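PDB 3I8B: xylulose kinase from Bifidobacterium adolescentis ATCC 15703, which probably phosphorylates D-xylulose to D-xylulose 5-phosphate at the expense of ATP, as a member of the FGGY family of carbohydrate kinases. Local coordinates for residues A[12-17]-A[92-97]; A[106-111]-A[217-222]. All coordinates share one frame; numbering follows the deposited sequence.

How the contacts relate
Both contacts belong to the N-terminal FGGY domain, one of the two actin-like ATPase domains of this kinase, and they follow one another along the chain: contact 1 closes before contact 2 opens. Their centres lie about 25 Å apart and their nearest atoms about 12 Å, without touching. Helix 99-110 connects them, since residues 92-97 are in the loop leading into it and residues 106-111 take in its last turn or so. The centre of contact 1 is about 11 Å from the centre of the chain, near residues predicted to bind substrate and to act in catalysis; that of contact 2, about 24 Å out, packs two helices at the surface. One helix thus runs from near the predicted active site toward the domain's periphery.

Contact 1. Residues A[12-17]-A[92-97]; sequences TSTQSC and LWNDTS
Thr14 turns its hydroxyl to the indole of Trp93 and its methyl to Leu92, and these two branches carry the contact. Trp93 NE1 donates to Thr14 OG1 at 2.8 Å, with an N-H...O angle of 150°. The oxygen lies at the ring edge, just 6° out of the indole plane, so the bond is in plane but bent, and the two side chains meet at about a right angle. Threonine suits the place because one branch is polar and the other greasy: with CG2 anti to the backbone N and OG1 beside it (chi1 -55°), the methyl, Thr14 CG2, comes within 4.1 Å of Leu92 CD1 while the hydroxyl meets the indole. Thr14 OG1 also hydrogen-bonds Gln73 OE1. An alanine here would remove both branches beyond CB and would probably leave Trp93 NE1 without this acceptor, giving the indole more freedom to turn. Asn94 CB covers one face of that indole, 3.6 Å above its plane and over its centre.

A type I turn from Leu92 to Asp95, closed by Asp95 N to Leu92 O at 3.0 Å, presents Leu92, Trp93 and Asn94 to Thr14. On the other segment Ser13 OG accepts from Ser16 N at 3.3 Å, an ST motif within the turn between strands 6-12 and 16-23. The side chain of Trp93 is about 4 Å from that of His75, a residue predicted to bind substrate, and the side chain of Thr14 about 6 Å from that of Asp274, the predicted proton acceptor. The contact thus joins the turn between two neighbouring strands of the five-stranded sheet to the loop between strand 90-91 and helix 99-110, with Leu92 also resting on Trp48 of helix 46-58 and Val43 of strand 42-43.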
loop_
_atom_site.group_PDB
_atom_site.type_symbol
_atom_site.label_atom_id
_atom_site.label_comp_id
_atom_site.label_asym_id
_atom_site.label_seq_id
_atom_site.Cartn_x
_atom_site.Cartn_y
_atom_site.Cartn_z
ATOM N N THR A 12 9.751 -7.879 -1.544
ATOM C CA THR A 12 10.465 -7.088 -2.539
ATOM C C THR A 12 9.902 -5.657 -2.514
ATOM O O THR A 12 8.818 -5.385 -3.021
ATOM C CB THR A 12 10.414 -7.750 -3.929
ATOM O OG1 THR A 12 11.222 -7.014 -4.850
ATOM C CG2 THR A 12 8.967 -7.853 -4.463
ATOM N N SER A 13 10.631 -4.760 -1.861
ATOM C CA SER A 13 10.193 -3.380 -1.691
ATOM C C SER A 13 10.968 -2.493 -2.651
ATOM O O SER A 13 11.855 -2.963 -3.355
ATOM C CB SER A 13 10.450 -2.915 -0.254
ATOM O OG SER A 13 11.856 -2.864 0.014
ATOM N N THR A 14 10.637 -1.203 -2.691
ATOM C CA THR A 14 11.377 -0.295 -3.548
ATOM C C THR A 14 12.877 -0.414 -3.271
ATOM O O THR A 14 13.692 -0.533 -4.194
ATOM C CB THR A 14 10.879 1.145 -3.368
ATOM O OG1 THR A 14 9.461 1.174 -3.590
ATOM C CG2 THR A 14 11.568 2.077 -4.351
ATOM N N GLN A 15 13.241 -0.435 -1.994
ATOM C CA GLN A 15 14.645 -0.309 -1.623
ATOM C C GLN A 15 15.465 -1.588 -1.623
ATOM O O GLN A 15 16.675 -1.539 -1.876
ATOM C CB GLN A 15 14.782 0.421 -0.287
ATOM C CG GLN A 15 14.558 1.912 -0.437
ATOM C CD GLN A 15 14.341 2.607 0.890
ATOM O OE1 GLN A 15 15.124 3.476 1.285
ATOM N NE2 GLN A 15 13.276 2.228 1.591
ATOM N N SER A 16 14.812 -2.723 -1.378
ATOM C CA SER A 16 15.537 -3.971 -1.214
ATOM C C SER A 16 14.646 -5.214 -1.319
ATOM O O SER A 16 13.416 -5.124 -1.358
ATOM C CB SER A 16 16.229 -3.984 0.154
ATOM O OG SER A 16 15.277 -4.150 1.198
ATOM N N CYS A 17 15.297 -6.375 -1.349
ATOM C CA CYS A 17 14.609 -7.642 -1.252
ATOM C C CYS A 17 14.975 -8.323 0.074
ATOM O O CYS A 17 16.141 -8.414 0.425
ATOM C CB CYS A 17 14.986 -8.544 -2.420
ATOM S SG CYS A 17 13.820 -9.914 -2.659
ATOM N N LEU A 92 7.333 3.071 -10.884
ATOM C CA LEU A 92 6.984 2.663 -9.536
ATOM C C LEU A 92 5.959 3.570 -8.865
ATOM O O LEU A 92 5.595 4.634 -9.405
ATOM C CB LEU A 92 8.264 2.570 -8.692
ATOM C CG LEU A 92 9.364 1.683 -9.289
ATOM C CD1 LEU A 92 10.536 1.490 -8.292
ATOM C CD2 LEU A 92 8.783 0.331 -9.729
ATOM N N TRP A 93 5.499 3.149 -7.688
ATOM C CA TRP A 93 4.475 3.884 -6.946
ATOM C C TRP A 93 4.852 5.357 -6.740
ATOM O O TRP A 93 3.974 6.225 -6.658
ATOM C CB TRP A 93 4.223 3.239 -5.581
ATOM C CG TRP A 93 5.414 3.369 -4.663
ATOM C CD1 TRP A 93 6.524 2.584 -4.656
ATOM C CD2 TRP A 93 5.618 4.366 -3.647
ATOM N NE1 TRP A 93 7.405 3.018 -3.692
ATOM C CE2 TRP A 93 6.875 4.108 -3.057
ATOM C CE3 TRP A 93 4.857 5.440 -3.171
ATOM C CZ2 TRP A 93 7.395 4.887 -2.011
ATOM C CZ3 TRP A 93 5.379 6.224 -2.131
ATOM C CH2 TRP A 93 6.636 5.939 -1.566
ATOM N N ASN A 94 6.151 5.630 -6.646
ATOM C CA ASN A 94 6.635 6.984 -6.363
ATOM C C ASN A 94 7.134 7.747 -7.584
ATOM O O ASN A 94 7.648 8.859 -7.458
ATOM C CB ASN A 94 7.712 6.982 -5.268
ATOM C CG ASN A 94 8.876 6.046 -5.581
ATOM O OD1 ASN A 94 8.861 5.327 -6.571
ATOM N ND2 ASN A 94 9.900 6.071 -4.734
ATOM N N ASP A 95 7.012 7.144 -8.759
ATOM C CA ASP A 95 7.190 7.888 -10.001
ATOM C C ASP A 95 6.050 8.895 -10.123
ATOM O O ASP A 95 4.885 8.556 -9.905
ATOM C CB ASP A 95 7.166 6.954 -11.209
ATOM C CG ASP A 95 6.996 7.708 -12.528
ATOM O OD1 ASP A 95 7.972 8.341 -12.968
ATOM O OD2 ASP A 95 5.890 7.651 -13.130
ATOM N N THR A 96 6.380 10.135 -10.461
ATOM C CA THR A 96 5.361 11.168 -10.662
ATOM C C THR A 96 5.204 11.555 -12.138
ATOM O O THR A 96 4.468 12.487 -12.458
ATOM C CB THR A 96 5.713 12.451 -9.906
ATOM O OG1 THR A 96 7.009 12.897 -10.330
ATOM C CG2 THR A 96 5.718 12.200 -8.418
ATOM N N SER A 97 5.923 10.864 -13.016
ATOM C CA SER A 97 5.800 11.058 -14.462
ATOM C C SER A 97 4.348 11.012 -14.947
ATOM O O SER A 97 3.965 11.766 -15.836
ATOM C CB SER A 97 6.582 9.977 -15.219
ATOM O OG SER A 97 7.978 10.106 -15.032
#

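Contact 2. Residues A[106-111]-A[217-222]; sequences IEKLGA and IAMVLE
A surface helix-helix contact in the N-terminal FGGY domain brings the C-terminal part of helix 99-110 against helix 214-225, away from the annotated sites. Met219, present as selenomethionine, bridges the gap between backbones whose closest CA atoms, those of Lys108 and Met219, are 8.9 Å apart. With CG anti to the backbone N (chi1 161°), an extended chi2 carries SE across to Lys108, and the bend at chi3 then sets CE against Leu109. Met219 SE lies 4.0 Å from Lys108 CG, and Met219 CE reaches 4.2 Å from Leu109 CD2. A long, flexible, unbranched side chain suits this place, because it can touch two consecutive residues of the facing helix.

Lys108 serves with its aliphatic part: bent at chi2 (74°), it slides past Met219 in the opposite direction. Lys108 NZ ends 4.6 Å from Glu222 OE2, about one turn after Met219 on the facing helix; the opposite charges probably attract weakly, too far apart for a salt bridge. Leu109 contributes an apolar branch tip, and its side chain also packs on Trp130 of helix 122-134. From that helix Arg129 and Arg125 hydrogen-bond the carbonyls of Leu109 and Gly110, while Val220 packs on helix 143-153 and Leu221 on helix 227-236.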
loop_
_atom_site.group_PDB
_atom_site.type_symbol
_atom_site.label_atom_id
_atom_site.label_comp_id
_atom_site.label_asym_id
_atom_site.label_seq_id
_atom_site.Cartn_x
_atom_site.Cartn_y
_atom_site.Cartn_z
ATOM N N ILE A 106 -9.312 11.162 -14.868
ATOM C CA ILE A 106 -10.429 11.708 -14.113
ATOM C C ILE A 106 -11.348 12.540 -15.021
ATOM O O ILE A 106 -12.567 12.347 -15.031
ATOM C CB ILE A 106 -9.945 12.552 -12.905
ATOM C CG1 ILE A 106 -9.346 11.643 -11.825
ATOM C CG2 ILE A 106 -11.100 13.373 -12.323
ATOM C CD1 ILE A 106 -8.428 12.360 -10.875
ATOM N N GLU A 107 -10.753 13.448 -15.792
ATOM C CA GLU A 107 -11.523 14.286 -16.716
ATOM C C GLU A 107 -12.241 13.418 -17.759
ATOM O O GLU A 107 -13.396 13.670 -18.113
ATOM C CB GLU A 107 -10.615 15.306 -17.396
ATOM C CG GLU A 107 -10.126 16.430 -16.470
ATOM C CD GLU A 107 -9.334 17.527 -17.197
ATOM O OE1 GLU A 107 -8.996 17.369 -18.391
ATOM O OE2 GLU A 107 -9.034 18.556 -16.567
ATOM N N LYS A 108 -11.561 12.378 -18.228
ATOM C CA LYS A 108 -12.131 11.504 -19.261
ATOM C C LYS A 108 -13.376 10.747 -18.794
ATOM O O LYS A 108 -14.383 10.685 -19.520
ATOM C CB LYS A 108 -11.083 10.527 -19.789
ATOM C CG LYS A 108 -11.576 9.645 -20.927
ATOM C CD LYS A 108 -11.684 10.429 -22.234
ATOM C CE LYS A 108 -12.121 9.500 -23.373
ATOM N NZ LYS A 108 -12.238 10.225 -24.666
ATOM N N LEU A 109 -13.316 10.176 -17.588
ATOM C CA LEU A 109 -14.480 9.487 -17.014
ATOM C C LEU A 109 -15.582 10.441 -16.546
ATOM O O LEU A 109 -16.757 10.071 -16.523
ATOM C CB LEU A 109 -14.096 8.564 -15.846
ATOM C CG LEU A 109 -14.183 7.034 -15.960
ATOM C CD1 LEU A 109 -14.379 6.388 -14.564
ATOM C CD2 LEU A 109 -15.291 6.583 -16.894
ATOM N N GLY A 110 -15.206 11.651 -16.147
ATOM C CA GLY A 110 -16.183 12.609 -15.660
ATOM C C GLY A 110 -16.899 13.333 -16.785
ATOM O O GLY A 110 -17.940 13.949 -16.562
ATOM N N ALA A 111 -16.349 13.247 -17.993
ATOM C CA ALA A 111 -16.851 14.009 -19.142
ATOM C C ALA A 111 -18.355 13.826 -19.421
ATOM O O ALA A 111 -19.085 14.807 -19.548
ATOM C CB ALA A 111 -16.039 13.700 -20.386
ATOM N N ILE A 217 -8.420 -0.051 -19.769
ATOM C CA ILE A 217 -7.112 -0.195 -20.410
ATOM C C ILE A 217 -7.180 0.311 -21.863
ATOM O O ILE A 217 -6.381 1.149 -22.262
ATOM C CB ILE A 217 -6.590 -1.652 -20.362
ATOM C CG1 ILE A 217 -6.346 -2.082 -18.904
ATOM C CG2 ILE A 217 -5.321 -1.776 -21.185
ATOM C CD1 ILE A 217 -6.017 -3.576 -18.725
ATOM N N ALA A 218 -8.150 -0.179 -22.632
ATOM C CA ALA A 218 -8.382 0.331 -23.984
ATOM C C ALA A 218 -8.424 1.854 -23.971
ATOM O O ALA A 218 -7.914 2.516 -24.873
ATOM C CB ALA A 218 -9.700 -0.228 -24.566
HETATM N N MSE A 219 -9.042 2.407 -22.937
HETATM C CA MSE A 219 -9.235 3.850 -22.856
HETATM C C MSE A 219 -7.913 4.598 -22.940
HETATM O O MSE A 219 -7.839 5.671 -23.549
HETATM C CB MSE A 219 -9.983 4.214 -21.576
HETATM C CG MSE A 219 -9.847 5.667 -21.148
HETATM SE SE MSE A 219 -10.829 5.993 -19.468
HETATM C CE MSE A 219 -12.653 5.590 -20.065
ATOM N N VAL A 220 -6.865 4.040 -22.331
ATOM C CA VAL A 220 -5.558 4.708 -22.353
ATOM C C VAL A 220 -4.691 4.327 -23.553
ATOM O O VAL A 220 -3.775 5.066 -23.913
ATOM C CB VAL A 220 -4.774 4.522 -21.026
ATOM C CG1 VAL A 220 -5.678 4.844 -19.841
ATOM C CG2 VAL A 220 -4.193 3.101 -20.914
ATOM N N LEU A 221 -4.980 3.177 -24.163
ATOM C CA LEU A 221 -4.264 2.728 -25.357
ATOM C C LEU A 221 -4.709 3.497 -26.607
ATOM O O LEU A 221 -3.999 3.545 -27.614
ATOM C CB LEU A 221 -4.480 1.227 -25.584
ATOM C CG LEU A 221 -3.835 0.297 -24.549
ATOM C CD1 LEU A 221 -4.120 -1.178 -24.840
ATOM C CD2 LEU A 221 -2.313 0.553 -24.423
ATOM N N GLU A 222 -5.898 4.078 -26.530
ATOM C CA GLU A 222 -6.502 4.762 -27.671
ATOM C C GLU A 222 -5.582 5.827 -28.247
ATOM O O GLU A 222 -5.515 5.994 -29.468
ATOM C CB GLU A 222 -7.840 5.382 -27.250
ATOM C CG GLU A 222 -8.682 5.997 -28.355
ATOM C CD GLU A 222 -10.155 6.027 -27.967
ATOM O OE1 GLU A 222 -10.774 4.941 -27.844
ATOM O OE2 GLU A 222 -10.685 7.125 -27.755
#